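Local coordinates for putative Lipoprotein (Clostridium perfringens, PDB 5J7R) that is of unknown function but is a putative lipoprotein with a domain probably related to proteins of sporulation and spore germination, at residues Ala112-Ile117 against Ile130-Asp135. Numbering follows the deposited sequence.
Sequences ATLEGI and INILVD
With chi1 near -64°, I117 sets its CG1 branch anti to its own carbonyl carbon and its CG2 methyl anti to the backbone N, and this split lets one helix residue meet I130 with CG2 and I132 with CD1. The contact lies in a beta-alpha-beta crossover, in which helix 107-121 follows strand 92-97 and lies over one face of the mixed sheet before the chain enters strand 129-134, parallel to strand 92-97. The axes of helix segment 112-117 and strand segment 130-134 approach to 10.8 Å, with 125° between their N-to-C directions, so the helix slants across the strand. I130 and I132, two residues apart, both direct their side chains at the helix. In I130 the CG1 arm stands between the backbone N and the carbonyl carbon (chi1 70°), and its CD1 comes to 3.7 Å from I117 CG2, the closest approach of the pair; the two side chains cross at about a right angle. I117 and I132 instead meet tip to tip, CD1 to CD1 at 4.1 Å. L114, one helical turn before I117, brings its CD2 methyl obliquely to the same I132. All four side chains are buried, and their meeting is wholly apolar. Beyond them, I117 also packs on I95 of strand 92-97, L114 on F146 and I130 on F152, which extends the hydrophobic layer to the neighbouring strand and loops. The CD1 methyl of I132 touches both helix side chains from the same side, lying 4.1 Å from L114 CD2.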
loop_
_atom_site.group_PDB
_atom_site.type_symbol
_atom_site.label_atom_id
_atom_site.label_comp_id
_atom_site.label_asym_id
_atom_site.label_seq_id
_atom_site.Cartn_x
_atom_site.Cartn_y
_atom_site.Cartn_z
ATOM N N ALA A 112 6.133 -3.471 -27.737
ATOM C CA ALA A 112 5.863 -2.296 -26.900
ATOM C C ALA A 112 4.979 -2.702 -25.726
ATOM O O ALA A 112 5.160 -2.225 -24.610
ATOM C CB ALA A 112 5.203 -1.198 -27.713
ATOM N N THR A 113 4.027 -3.594 -25.987
ATOM C CA THR A 113 3.131 -4.094 -24.956
ATOM C C THR A 113 3.906 -4.801 -23.855
ATOM O O THR A 113 3.746 -4.480 -22.678
ATOM C CB THR A 113 2.090 -5.061 -25.541
ATOM O OG1 THR A 113 1.201 -4.336 -26.393
ATOM C CG2 THR A 113 1.273 -5.737 -24.434
ATOM N N LEU A 114 4.757 -5.748 -24.234
ATOM C CA LEU A 114 5.548 -6.490 -23.248
ATOM C C LEU A 114 6.525 -5.572 -22.496
ATOM O O LEU A 114 6.689 -5.703 -21.280
ATOM C CB LEU A 114 6.273 -7.669 -23.903
ATOM C CG LEU A 114 5.371 -8.652 -24.675
ATOM C CD1 LEU A 114 6.215 -9.788 -25.239
ATOM C CD2 LEU A 114 4.228 -9.209 -23.839
ATOM N N GLU A 115 7.156 -4.641 -23.207
ATOM C CA GLU A 115 8.081 -3.704 -22.564
ATOM C C GLU A 115 7.324 -2.748 -21.630
ATOM O O GLU A 115 7.849 -2.365 -20.586
ATOM C CB GLU A 115 8.896 -2.912 -23.590
ATOM C CG GLU A 115 9.910 -3.752 -24.356
ATOM C CD GLU A 115 10.724 -2.962 -25.377
ATOM O OE1 GLU A 115 10.356 -1.813 -25.661
ATOM O OE2 GLU A 115 11.723 -3.496 -25.917
ATOM N N GLY A 116 6.098 -2.376 -22.011
ATOM C CA GLY A 116 5.261 -1.479 -21.202
ATOM C C GLY A 116 4.798 -2.113 -19.892
ATOM O O GLY A 116 4.803 -1.472 -18.848
ATOM N N ILE A 117 4.412 -3.382 -19.959
ATOM C CA ILE A 117 3.987 -4.122 -18.783
ATOM C C ILE A 117 5.191 -4.268 -17.835
ATOM O O ILE A 117 5.085 -3.973 -16.650
ATOM C CB ILE A 117 3.389 -5.493 -19.164
ATOM C CG1 ILE A 117 2.116 -5.277 -19.989
ATOM C CG2 ILE A 117 3.031 -6.298 -17.917
ATOM C CD1 ILE A 117 1.533 -6.540 -20.595
ATOM N N ILE A 130 8.064 -11.161 -15.181
ATOM C CA ILE A 130 6.615 -11.316 -15.263
ATOM C C ILE A 130 6.306 -12.617 -15.990
ATOM O O ILE A 130 7.063 -13.070 -16.842
ATOM C CB ILE A 130 5.898 -10.134 -15.960
ATOM C CG1 ILE A 130 6.197 -10.099 -17.465
ATOM C CG2 ILE A 130 6.267 -8.821 -15.272
ATOM C CD1 ILE A 130 5.448 -9.019 -18.215
ATOM N N ASN A 131 5.191 -13.215 -15.612
ATOM C CA ASN A 131 4.723 -14.438 -16.197
ATOM C C ASN A 131 3.270 -14.166 -16.542
ATOM O O ASN A 131 2.419 -14.097 -15.659
ATOM C CB ASN A 131 4.854 -15.585 -15.195
ATOM C CG ASN A 131 4.430 -16.927 -15.766
ATOM O OD1 ASN A 131 4.325 -17.104 -16.974
ATOM N ND2 ASN A 131 4.201 -17.885 -14.888
ATOM N N ILE A 132 2.996 -13.977 -17.827
ATOM C CA ILE A 132 1.641 -13.706 -18.291
ATOM C C ILE A 132 0.921 -15.014 -18.563
ATOM O O ILE A 132 1.465 -15.898 -19.202
ATOM C CB ILE A 132 1.633 -12.823 -19.551
ATOM C CG1 ILE A 132 2.314 -11.484 -19.233
ATOM C CG2 ILE A 132 0.195 -12.618 -20.031
ATOM C CD1 ILE A 132 2.457 -10.530 -20.396
ATOM N N LEU A 133 -0.300 -15.114 -18.054
ATOM C CA LEU A 133 -1.150 -16.282 -18.225
ATOM C C LEU A 133 -2.467 -15.783 -18.759
ATOM O O LEU A 133 -2.830 -14.626 -18.560
ATOM C CB LEU A 133 -1.432 -16.992 -16.893
ATOM C CG LEU A 133 -0.313 -17.492 -16.001
ATOM C CD1 LEU A 133 -0.903 -18.200 -14.788
ATOM C CD2 LEU A 133 0.627 -18.411 -16.736
ATOM N N VAL A 134 -3.190 -16.672 -19.417
ATOM C CA VAL A 134 -4.485 -16.358 -19.976
ATOM C C VAL A 134 -5.437 -17.431 -19.476
ATOM O O VAL A 134 -5.165 -18.619 -19.636
ATOM C CB VAL A 134 -4.440 -16.320 -21.511
ATOM C CG1 VAL A 134 -5.821 -16.037 -22.086
ATOM C CG2 VAL A 134 -3.436 -15.268 -21.973
ATOM N N ASP A 135 -6.531 -17.006 -18.846
ATOM C CA ASP A 135 -7.546 -17.921 -18.291
ATOM C C ASP A 135 -6.919 -18.963 -17.366
ATOM O O ASP A 135 -7.194 -20.161 -17.480
ATOM C CB ASP A 135 -8.331 -18.606 -19.409
ATOM C CG ASP A 135 -9.523 -19.416 -18.892
ATOM O OD1 ASP A 135 -9.885 -19.319 -17.703
ATOM O OD2 ASP A 135 -10.114 -20.158 -19.689
#